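Side-chain contacts in agarase (Microbulbifer thermotolerans, PDB 3WZ1), which cleaves the beta-1,4-galactosidic linkages of agarose in an endo fashion and releases neoagarotetraose as its main product: residues 79-82 / 83-86; 143-146 / 147-151; 155-159 / 160-164; 240-243 / 244-248. All coordinates share one frame; numbering follows the deposited sequence.

All four contacts are local turns of chain within the GH16 catalytic domain, a beta-jelly roll, and follow one another in sequence without overlap. Contact 1 closes the hairpin between strands 73-80 and 87-94. Contact 2 leads from helix 144-147 into strand 150-158, whose far end enters contact 3 and its hairpin with strand 163-165; the two centres lie about 27 Å apart. Contact 4 is the short helix 242-245. It touches contact 2, where R244 NH1 and Q143 OE1 stand 2.8 Å apart, and its centre is about 16 Å from that of contact 1. Contacts 2, 3 and 4 all reach the predicted catalytic glutamates, while contact 1 lies away.

Contact 1 (79-82 / 83-86); sequences GRKP and GTNQ
Two donors grip the backbone oxygen of Q86 from opposite faces of its carbonyl plane. R80 NH1 reaches Q86 O at 3.2 Å, well above that plane, while the oxygen itself sits at the edge of the guanidinium and only 10° out of its plane. K81 N comes from the other face to Q86 O at 3.1 Å, almost straight (N-H...O 171°). For R80 to do this its chain has to fold twice, at chi2 and chi3, which turns the guanidinium back toward the loop and brings R80 CD to 3.3 Å from Q86 O. The rest of the head is held from outside: NE forms a salt bridge with D253 and NH2 bonds to P251 O. Replacing R80 with a leucine would probably leave Q86 O with one donor fewer and D253 without its charged mate.

The loop so tied links strands 73-80 and 87-94, making a beta hairpin at the surface of the jelly roll. Its bend is a type II turn from K81 to T84, with P82 and G83 in the middle and the positive phi that glycine tolerates well at G83. K81 O also takes two donors, here from the same face: T84 N at 3.2 Å and T84 OG1 at 2.8 Å. The hydroxyl stands between the backbone N and carbonyl carbon of its own residue (chi1 75°), from where it can in addition accept Q86 N at 2.9 Å, an ST turn. K81 runs out extended past this hydroxyl, its CG 3.4 Å from T84 OG1, and its NZ ends in a salt bridge with E61.

Contact 2 (143-146 / 147-151); sequences QEWY and AERLH
Q143 O takes A147 N at 3.1 Å, a helical bond that opens the short, weakly bonded helix; the polar end of Q143 goes to R244. E144 contributes its carbonyl: a water donates to E144 O at 2.7 Å and to E148 OE2 as well, while K181 forms a salt bridge with that carboxylate.

W145 carries the contact. Its CG stands anti to the backbone N (chi1 -172°), which brings the indole to where R149, bent at chi2, can lie on its face. In this conformer of R149, one of two deposited, the guanidinium lies flat over the indole, planes 8° apart. CZ of R149 is 3.2 Å from W145 NE1 over the five-membered ring, and R149 CD points a CH into the six-membered ring. The same guanidinium turns its edge to the backbone, NH1 bonding W145 O at 2.9 Å on an in-plane lone pair; E148 N also bonds that oxygen. At Y146 the carbonyl receives R149 N at 3.0 Å as the chain passes from the short helix toward strand 150-158, and the ring packs edge-to-face with W173.

Cation-pi stacking and a carbonyl bond thus act together on this conformer's guanidinium, though the second conformer means the pose is not exclusive.

Contact 3 (155-159 / 160-164); sequences HVFIR and DPFQD
H155 ND1 donates to D164 OD1 at 2.7 Å, practically straight at 178°. The oxygen lies in the imidazole plane and uses its syn lone pair, while the carboxylate itself is turned 40° from the ring. D164 reaches there because its CG stands anti to the backbone N (chi1 174°), which also carries the carboxylate alongside F157, its CG 3.4 Å from F157 CE1. With an alanine at H155, D164 OD1 would probably lose this donor and the carboxylate would be freer to turn.

These residues belong to the beta hairpin of strands 150-158 and 163-165. I158 and Q163 form the hydrogen-bonded antiparallel pair, with I158 N to Q163 O at 3.0 Å and Q163 N to I158 O at 2.9 Å; the loop contains a cis peptide before P161. F157 and F162 meet rim to rim, CD1 of F157 3.6 Å from CE1 of F162. R159 folds back beside them, presenting a guanidinium face to F162 CE1, and its NH1 bonds to S126 O. H155 and F157 both touch E129, the predicted nucleophile, on the neighbouring strand 128-135.

Contact 4 (240-243 / 244-248); sequences DQNW and RSDNG
S245 OG donates to D240 OD2 at 2.6 Å, on the syn side of the carboxylate, and this short bond belongs to the tightly packed part of the contact, made by the buried D240, Q241 and R244. The D240 carboxylate is held from several directions: L59 N also reaches OD2, and T250 OG1 pairs with OD1. Q241, at the N-cap position of helix 242-245, offers its carbonyl to two backbone donors, with S245 N and R244 N each 3.0 Å from Q241 O. The guanidinium of R244 has Q143 and V114 O as polar partners and makes a cation-pi contact with Y146.

The exposed part holds W243, D246, N247 and G248. W243 bridges the two, lying side by side with R244 in the same direction. CG of R244 sits over the indole, 3.6 Å from the centroid of the five-membered ring and 19° off its normal, a CH-pi contact. The indole takes the cramped chi1 of 74°, between backbone N and carbonyl carbon, and from there its NE1 bonds in the ring plane to Q241 OE1 at 2.9 Å. Farther on, D246 N still bonds N242 O at 2.9 Å, and the D246 side chain crosses that of N242 obliquely, but from here the chain leaves through a type I turn, S245 to G248, whose last residues are exposed.

Q241 NE2 bonds to E134 OE2, the predicted proton donor. W243 NE1 and Y136 OH both bond Q241 OE1, which is consistent with a second-shell role in holding the amide that meets E134.

Contact 1 (79-82 / 83-86)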
loop_
_atom_site.group_PDB
_atom_site.type_symbol
_atom_site.label_atom_id
_atom_site.label_comp_id
_atom_site.label_asym_id
_atom_site.label_seq_id
_atom_site.Cartn_x
_atom_site.Cartn_y
_atom_site.Cartn_z
ATOM N N GLY A 79 -15.902 -0.752 9.068
ATOM C CA GLY A 79 -17.246 -0.833 9.640
ATOM C C GLY A 79 -18.171 0.138 8.968
ATOM O O GLY A 79 -17.725 1.084 8.326
ATOM N N ARG A 80 -19.469 -0.107 9.096
ATOM C CA ARG A 80 -20.464 0.811 8.562
ATOM C C ARG A 80 -20.512 2.054 9.441
ATOM O O ARG A 80 -20.532 1.945 10.683
ATOM C CB ARG A 80 -21.840 0.160 8.538
ATOM C CG ARG A 80 -22.959 1.090 8.062
ATOM C CD ARG A 80 -22.805 1.497 6.615
ATOM N NE ARG A 80 -22.993 0.359 5.729
ATOM C CZ ARG A 80 -22.381 0.175 4.566
ATOM N NH1 ARG A 80 -21.508 1.065 4.077
ATOM N NH2 ARG A 80 -22.649 -0.927 3.865
ATOM N N LYS A 81 -20.531 3.225 8.807
ATOM C CA LYS A 81 -20.796 4.465 9.536
ATOM C C LYS A 81 -22.302 4.500 9.786
ATOM O O LYS A 81 -23.075 4.526 8.816
ATOM C CB LYS A 81 -20.316 5.672 8.730
ATOM C CG LYS A 81 -20.744 7.001 9.333
ATOM C CD LYS A 81 -20.166 8.181 8.585
ATOM C CE LYS A 81 -20.523 9.505 9.263
ATOM N NZ LYS A 81 -20.092 10.625 8.382
ATOM N N PRO A 82 -22.720 4.434 11.063
ATOM C CA PRO A 82 -24.149 4.255 11.335
ATOM C C PRO A 82 -25.056 5.305 10.698
ATOM O O PRO A 82 -24.766 6.493 10.718
ATOM C CB PRO A 82 -24.228 4.303 12.864
ATOM C CG PRO A 82 -22.901 3.833 13.326
ATOM C CD PRO A 82 -21.924 4.346 12.306
ATOM N N GLY A 83 -26.132 4.819 10.093
ATOM C CA GLY A 83 -27.141 5.666 9.471
ATOM C C GLY A 83 -26.754 6.273 8.140
ATOM O O GLY A 83 -27.410 7.199 7.664
ATOM N N THR A 84 -25.668 5.785 7.538
ATOM C CA THR A 84 -25.190 6.316 6.267
ATOM C C THR A 84 -24.805 5.144 5.359
ATOM O O THR A 84 -24.894 3.981 5.760
ATOM C CB THR A 84 -23.924 7.195 6.445
ATOM O OG1 THR A 84 -22.785 6.345 6.695
ATOM C CG2 THR A 84 -24.067 8.146 7.591
ATOM N N ASN A 85 -24.364 5.464 4.152
ATOM C CA ASN A 85 -23.798 4.475 3.236
ATOM C C ASN A 85 -22.269 4.488 3.274
ATOM O O ASN A 85 -21.622 3.825 2.455
ATOM C CB ASN A 85 -24.297 4.689 1.795
ATOM C CG ASN A 85 -23.827 6.002 1.179
ATOM O OD1 ASN A 85 -23.273 6.866 1.859
ATOM N ND2 ASN A 85 -24.069 6.164 -0.128
ATOM N N GLN A 86 -21.695 5.242 4.200
ATOM C CA GLN A 86 -20.240 5.402 4.268
ATOM C C GLN A 86 -19.604 4.235 5.026
ATOM O O GLN A 86 -20.277 3.521 5.770
ATOM C CB GLN A 86 -19.848 6.729 4.945
ATOM C CG GLN A 86 -20.445 7.972 4.288
ATOM C CD GLN A 86 -19.746 8.364 3.003
ATOM O OE1 GLN A 86 -20.233 8.091 1.905
ATOM N NE2 GLN A 86 -18.591 9.001 3.133
#

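Contact 2 (143-146 / 147-151)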
loop_
_atom_site.group_PDB
_atom_site.type_symbol
_atom_site.label_atom_id
_atom_site.label_comp_id
_atom_site.label_asym_id
_atom_site.label_seq_id
_atom_site.Cartn_x
_atom_site.Cartn_y
_atom_site.Cartn_z
ATOM N N GLN A 143 -16.162 -12.255 -8.334
ATOM C CA GLN A 143 -14.940 -11.472 -8.050
ATOM C C GLN A 143 -13.682 -12.308 -8.068
ATOM O O GLN A 143 -12.608 -11.820 -7.674
ATOM C CB GLN A 143 -15.037 -10.776 -6.683
ATOM C CG GLN A 143 -16.092 -9.691 -6.619
ATOM C CD GLN A 143 -15.866 -8.616 -7.646
ATOM O OE1 GLN A 143 -14.813 -7.977 -7.673
ATOM N NE2 GLN A 143 -16.839 -8.413 -8.526
ATOM N N GLU A 144 -13.773 -13.546 -8.554
ATOM C CA GLU A 144 -12.649 -14.450 -8.506
ATOM C C GLU A 144 -11.416 -13.908 -9.261
ATOM O O GLU A 144 -10.292 -14.109 -8.821
ATOM C CB GLU A 144 -13.060 -15.820 -9.059
ATOM C CG GLU A 144 -14.114 -16.512 -8.182
ATOM C CD GLU A 144 -15.562 -16.195 -8.535
ATOM O OE1 GLU A 144 -15.877 -15.352 -9.432
ATOM O OE2 GLU A 144 -16.451 -16.823 -7.930
ATOM N N TRP A 145 -11.641 -13.209 -10.362
ATOM C CA TRP A 145 -10.522 -12.672 -11.141
ATOM C C TRP A 145 -9.700 -11.718 -10.269
ATOM O O TRP A 145 -8.470 -11.799 -10.212
ATOM C CB TRP A 145 -11.000 -11.924 -12.398
ATOM C CG TRP A 145 -9.881 -11.544 -13.305
ATOM C CD1 TRP A 145 -9.338 -12.321 -14.302
ATOM C CD2 TRP A 145 -9.133 -10.320 -13.315
ATOM N NE1 TRP A 145 -8.330 -11.660 -14.921
ATOM C CE2 TRP A 145 -8.172 -10.428 -14.340
ATOM C CE3 TRP A 145 -9.189 -9.132 -12.570
ATOM C CZ2 TRP A 145 -7.273 -9.409 -14.624
ATOM C CZ3 TRP A 145 -8.293 -8.120 -12.876
ATOM C CH2 TRP A 145 -7.356 -8.265 -13.885
ATOM N N TYR A 146 -10.389 -10.816 -9.567
ATOM C CA TYR A 146 -9.679 -9.851 -8.727
ATOM C C TYR A 146 -8.984 -10.499 -7.539
ATOM O O TYR A 146 -7.895 -10.081 -7.117
ATOM C CB TYR A 146 -10.616 -8.732 -8.260
ATOM C CG TYR A 146 -10.977 -7.784 -9.390
ATOM C CD1 TYR A 146 -10.092 -6.789 -9.783
ATOM C CD2 TYR A 146 -12.168 -7.900 -10.104
ATOM C CE1 TYR A 146 -10.366 -5.941 -10.841
ATOM C CE2 TYR A 146 -12.454 -7.037 -11.151
ATOM C CZ TYR A 146 -11.558 -6.052 -11.510
ATOM O OH TYR A 146 -11.847 -5.194 -12.552
ATOM N N ALA A 147 -9.583 -11.541 -6.990
ATOM C CA ALA A 147 -9.010 -12.244 -5.846
ATOM C C ALA A 147 -7.680 -12.933 -6.160
ATOM O O ALA A 147 -6.898 -13.219 -5.262
ATOM C CB ALA A 147 -10.007 -13.245 -5.301
ATOM N N GLU A 148 -7.436 -13.192 -7.438
ATOM C CA GLU A 148 -6.169 -13.781 -7.875
ATOM C C GLU A 148 -5.154 -12.769 -8.380
ATOM O O GLU A 148 -4.093 -13.174 -8.902
ATOM C CB GLU A 148 -6.431 -14.874 -8.922
ATOM C CG GLU A 148 -7.158 -16.046 -8.299
ATOM C CD GLU A 148 -7.582 -17.134 -9.262
ATOM O OE1 GLU A 148 -7.200 -17.108 -10.437
ATOM O OE2 GLU A 148 -8.319 -18.031 -8.795
ATOM N N ARG A 149 -5.395 -11.471 -8.175
ATOM C CA ARG A 149 -4.575 -10.421 -8.784
ATOM C C ARG A 149 -4.028 -9.434 -7.722
ATOM O O ARG A 149 -4.713 -9.119 -6.754
ATOM C CB ARG A 149 -5.412 -9.676 -9.839
ATOM C CG ARG A 149 -6.115 -10.577 -10.875
ATOM C CD ARG A 149 -5.361 -10.575 -12.174
ATOM N NE ARG A 149 -5.386 -11.714 -13.123
ATOM C CZ ARG A 149 -6.054 -12.884 -13.106
ATOM N NH1 ARG A 149 -6.940 -13.272 -12.194
ATOM N NH2 ARG A 149 -5.791 -13.707 -14.104
ATOM N N LEU A 150 -2.819 -8.932 -7.951
ATOM C CA LEU A 150 -2.262 -7.764 -7.222
ATOM C C LEU A 150 -2.134 -6.644 -8.249
ATOM O O LEU A 150 -1.592 -6.848 -9.338
ATOM C CB LEU A 150 -0.888 -8.089 -6.647
ATOM C CG LEU A 150 -0.850 -9.198 -5.597
ATOM C CD1 LEU A 150 0.599 -9.610 -5.299
ATOM C CD2 LEU A 150 -1.583 -8.787 -4.313
ATOM N N HIS A 151 -2.639 -5.457 -7.941
ATOM C CA HIS A 151 -2.534 -4.343 -8.857
ATOM C C HIS A 151 -1.185 -3.674 -8.606
ATOM O O HIS A 151 -0.949 -3.127 -7.514
ATOM C CB HIS A 151 -3.676 -3.354 -8.635
ATOM C CG HIS A 151 -3.735 -2.273 -9.656
ATOM N ND1 HIS A 151 -4.009 -0.965 -9.332
ATOM C CD2 HIS A 151 -3.559 -2.298 -10.997
ATOM C CE1 HIS A 151 -3.987 -0.227 -10.423
ATOM N NE2 HIS A 151 -3.747 -1.023 -11.452
HETATM O O HOH W 1 -10.495 -16.220 -7.229
#

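Contact 3 (155-159 / 160-164)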
loop_
_atom_site.group_PDB
_atom_site.type_symbol
_atom_site.label_atom_id
_atom_site.label_comp_id
_atom_site.label_asym_id
_atom_site.label_seq_id
_atom_site.Cartn_x
_atom_site.Cartn_y
_atom_site.Cartn_z
ATOM N N HIS A 155 0.774 6.359 -9.910
ATOM C CA HIS A 155 0.015 7.446 -10.547
ATOM C C HIS A 155 0.814 8.721 -10.583
ATOM O O HIS A 155 1.600 9.008 -9.679
ATOM C CB HIS A 155 -1.271 7.726 -9.787
ATOM C CG HIS A 155 -2.256 6.602 -9.800
ATOM N ND1 HIS A 155 -3.439 6.658 -10.512
ATOM C CD2 HIS A 155 -2.249 5.398 -9.177
ATOM C CE1 HIS A 155 -4.110 5.534 -10.334
ATOM N NE2 HIS A 155 -3.411 4.751 -9.525
ATOM N N VAL A 156 0.571 9.517 -11.619
ATOM C CA VAL A 156 0.979 10.908 -11.599
ATOM C C VAL A 156 -0.268 11.718 -11.909
ATOM O O VAL A 156 -1.096 11.305 -12.737
ATOM C CB VAL A 156 2.147 11.217 -12.554
ATOM C CG1 VAL A 156 3.427 10.535 -12.076
ATOM C CG2 VAL A 156 1.832 10.805 -13.982
ATOM N N PHE A 157 -0.411 12.829 -11.201
ATOM C CA PHE A 157 -1.603 13.675 -11.294
ATOM C C PHE A 157 -1.257 15.107 -11.647
ATOM O O PHE A 157 -0.167 15.607 -11.345
ATOM C CB PHE A 157 -2.331 13.743 -9.949
ATOM C CG PHE A 157 -2.723 12.406 -9.373
ATOM C CD1 PHE A 157 -3.945 11.822 -9.688
ATOM C CD2 PHE A 157 -1.897 11.746 -8.468
ATOM C CE1 PHE A 157 -4.307 10.590 -9.152
ATOM C CE2 PHE A 157 -2.260 10.532 -7.941
ATOM C CZ PHE A 157 -3.460 9.948 -8.278
ATOM N N ILE A 158 -2.228 15.779 -12.262
ATOM C CA ILE A 158 -2.315 17.228 -12.202
ATOM C C ILE A 158 -3.547 17.485 -11.342
ATOM O O ILE A 158 -4.589 16.870 -11.563
ATOM C CB ILE A 158 -2.457 17.870 -13.594
ATOM C CG1 ILE A 158 -1.159 17.707 -14.402
ATOM C CG2 ILE A 158 -2.821 19.351 -13.448
ATOM C CD1 ILE A 158 -1.322 17.919 -15.898
ATOM N N ARG A 159 -3.421 18.342 -10.331
ATOM C CA ARG A 159 -4.506 18.528 -9.366
ATOM C C ARG A 159 -5.674 19.344 -9.941
ATOM O O ARG A 159 -6.830 19.036 -9.675
ATOM C CB ARG A 159 -4.015 19.187 -8.072
ATOM C CG ARG A 159 -2.913 18.436 -7.303
ATOM C CD ARG A 159 -3.152 16.937 -7.137
ATOM N NE ARG A 159 -4.447 16.642 -6.540
ATOM C CZ ARG A 159 -4.934 15.422 -6.326
ATOM N NH1 ARG A 159 -4.238 14.317 -6.627
ATOM N NH2 ARG A 159 -6.142 15.303 -5.801
ATOM N N ASP A 160 -5.366 20.370 -10.729
ATOM C CA ASP A 160 -6.390 21.308 -11.207
ATOM C C ASP A 160 -5.978 21.896 -12.566
ATOM O O ASP A 160 -4.977 22.600 -12.641
ATOM C CB ASP A 160 -6.571 22.420 -10.165
ATOM C CG ASP A 160 -7.679 23.399 -10.518
ATOM O OD1 ASP A 160 -8.444 23.132 -11.449
ATOM O OD2 ASP A 160 -7.786 24.438 -9.836
ATOM N N PRO A 161 -6.719 21.588 -13.650
ATOM C CA PRO A 161 -7.849 20.659 -13.752
ATOM C C PRO A 161 -7.341 19.251 -13.499
ATOM O O PRO A 161 -6.254 18.914 -13.958
ATOM C CB PRO A 161 -8.313 20.792 -15.213
ATOM C CG PRO A 161 -7.600 21.978 -15.771
ATOM C CD PRO A 161 -6.349 22.140 -14.968
ATOM N N PHE A 162 -8.126 18.455 -12.789
ATOM C CA PHE A 162 -7.706 17.118 -12.385
ATOM C C PHE A 162 -7.468 16.157 -13.555
ATOM O O PHE A 162 -8.339 15.960 -14.412
ATOM C CB PHE A 162 -8.718 16.509 -11.436
ATOM C CG PHE A 162 -8.301 15.165 -10.900
ATOM C CD1 PHE A 162 -7.327 15.078 -9.924
ATOM C CD2 PHE A 162 -8.882 14.000 -11.376
ATOM C CE1 PHE A 162 -6.938 13.842 -9.423
ATOM C CE2 PHE A 162 -8.499 12.761 -10.886
ATOM C CZ PHE A 162 -7.524 12.686 -9.904
ATOM N N GLN A 163 -6.280 15.544 -13.565
ATOM C CA GLN A 163 -5.939 14.511 -14.521
ATOM C C GLN A 163 -5.161 13.430 -13.774
ATOM O O GLN A 163 -4.405 13.743 -12.867
ATOM C CB GLN A 163 -5.070 15.066 -15.640
ATOM C CG GLN A 163 -5.773 16.048 -16.578
ATOM C CD GLN A 163 -4.928 16.366 -17.787
ATOM O OE1 GLN A 163 -4.273 17.396 -17.831
ATOM N NE2 GLN A 163 -4.897 15.454 -18.757
ATOM N N ASP A 164 -5.347 12.185 -14.183
ATOM C CA ASP A 164 -4.780 11.023 -13.475
ATOM C C ASP A 164 -4.240 10.063 -14.513
ATOM O O ASP A 164 -4.997 9.600 -15.373
ATOM C CB ASP A 164 -5.899 10.360 -12.672
ATOM C CG ASP A 164 -5.487 9.064 -11.992
ATOM O OD1 ASP A 164 -4.305 8.691 -12.046
ATOM O OD2 ASP A 164 -6.378 8.434 -11.378
#

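Contact 4 (240-243 / 244-248)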
loop_
_atom_site.group_PDB
_atom_site.type_symbol
_atom_site.label_atom_id
_atom_site.label_comp_id
_atom_site.label_asym_id
_atom_site.label_seq_id
_atom_site.Cartn_x
_atom_site.Cartn_y
_atom_site.Cartn_z
ATOM N N ASP A 240 -12.471 2.396 0.058
ATOM C CA ASP A 240 -13.599 2.181 -0.835
ATOM C C ASP A 240 -13.333 3.158 -1.974
ATOM O O ASP A 240 -13.392 4.378 -1.769
ATOM C CB ASP A 240 -14.917 2.477 -0.124
ATOM C CG ASP A 240 -16.095 2.349 -1.034
ATOM O OD1 ASP A 240 -16.653 1.222 -1.150
ATOM O OD2 ASP A 240 -16.420 3.362 -1.683
ATOM N N GLN A 241 -12.970 2.635 -3.146
ATOM C CA GLN A 241 -12.503 3.453 -4.258
ATOM C C GLN A 241 -13.634 3.760 -5.227
ATOM O O GLN A 241 -14.510 2.920 -5.449
ATOM C CB GLN A 241 -11.339 2.768 -4.977
ATOM C CG GLN A 241 -10.144 2.547 -4.052
ATOM C CD GLN A 241 -8.963 1.884 -4.728
ATOM O OE1 GLN A 241 -9.112 1.085 -5.673
ATOM N NE2 GLN A 241 -7.773 2.186 -4.233
ATOM N N ASN A 242 -13.608 4.946 -5.811
ATOM C CA ASN A 242 -14.709 5.373 -6.669
ATOM C C ASN A 242 -14.964 4.456 -7.874
ATOM O O ASN A 242 -16.117 4.194 -8.195
ATOM C CB ASN A 242 -14.513 6.788 -7.191
ATOM C CG ASN A 242 -14.713 7.837 -6.126
ATOM O OD1 ASN A 242 -15.819 8.369 -5.932
ATOM N ND2 ASN A 242 -13.671 8.138 -5.432
ATOM N N TRP A 243 -13.909 3.957 -8.506
ATOM C CA TRP A 243 -14.100 3.102 -9.687
ATOM C C TRP A 243 -14.889 1.840 -9.323
ATOM O O TRP A 243 -15.456 1.194 -10.204
ATOM C CB TRP A 243 -12.767 2.753 -10.386
ATOM C CG TRP A 243 -11.953 1.755 -9.655
ATOM C CD1 TRP A 243 -11.199 1.958 -8.518
ATOM C CD2 TRP A 243 -11.832 0.368 -9.961
ATOM N NE1 TRP A 243 -10.621 0.791 -8.122
ATOM C CE2 TRP A 243 -10.992 -0.210 -8.980
ATOM C CE3 TRP A 243 -12.339 -0.449 -10.984
ATOM C CZ2 TRP A 243 -10.652 -1.552 -8.983
ATOM C CZ3 TRP A 243 -11.996 -1.788 -10.987
ATOM C CH2 TRP A 243 -11.163 -2.336 -9.982
ATOM N N ARG A 244 -14.903 1.475 -8.031
ATOM C CA ARG A 244 -15.710 0.368 -7.545
ATOM C C ARG A 244 -17.097 0.841 -7.094
ATOM O O ARG A 244 -18.113 0.405 -7.646
ATOM C CB ARG A 244 -14.989 -0.369 -6.406
ATOM C CG ARG A 244 -13.540 -0.768 -6.732
ATOM C CD ARG A 244 -13.212 -2.167 -6.249
ATOM N NE ARG A 244 -13.666 -3.173 -7.204
ATOM C CZ ARG A 244 -13.678 -4.481 -6.980
ATOM N NH1 ARG A 244 -14.097 -5.289 -7.958
ATOM N NH2 ARG A 244 -13.300 -5.001 -5.816
ATOM N N SER A 245 -17.167 1.713 -6.082
ATOM C CA SER A 245 -18.445 2.028 -5.453
ATOM C C SER A 245 -19.326 2.966 -6.279
ATOM O O SER A 245 -20.553 2.931 -6.113
ATOM C CB SER A 245 -18.273 2.615 -4.039
ATOM O OG SER A 245 -17.466 3.775 -4.051
ATOM N N ASP A 246 -18.745 3.776 -7.153
ATOM C CA ASP A 246 -19.568 4.607 -8.057
ATOM C C ASP A 246 -20.363 3.672 -8.953
ATOM O O ASP A 246 -21.415 4.054 -9.481
ATOM C CB ASP A 246 -18.757 5.499 -9.000
ATOM C CG ASP A 246 -18.076 6.676 -8.312
ATOM O OD1 ASP A 246 -18.298 6.912 -7.118
ATOM O OD2 ASP A 246 -17.289 7.356 -9.015
ATOM N N ASN A 247 -19.817 2.475 -9.160
ATOM C CA ASN A 247 -20.307 1.537 -10.145
ATOM C C ASN A 247 -20.939 0.304 -9.543
ATOM O O ASN A 247 -21.112 -0.689 -10.249
ATOM C CB ASN A 247 -19.151 1.188 -11.103
ATOM C CG ASN A 247 -18.595 2.414 -11.805
ATOM O OD1 ASN A 247 -17.374 2.693 -11.782
ATOM N ND2 ASN A 247 -19.477 3.190 -12.381
ATOM N N GLY A 248 -21.305 0.375 -8.264
ATOM C CA GLY A 248 -22.116 -0.644 -7.614
ATOM C C GLY A 248 -21.390 -1.737 -6.856
ATOM O O GLY A 248 -22.020 -2.722 -6.459
#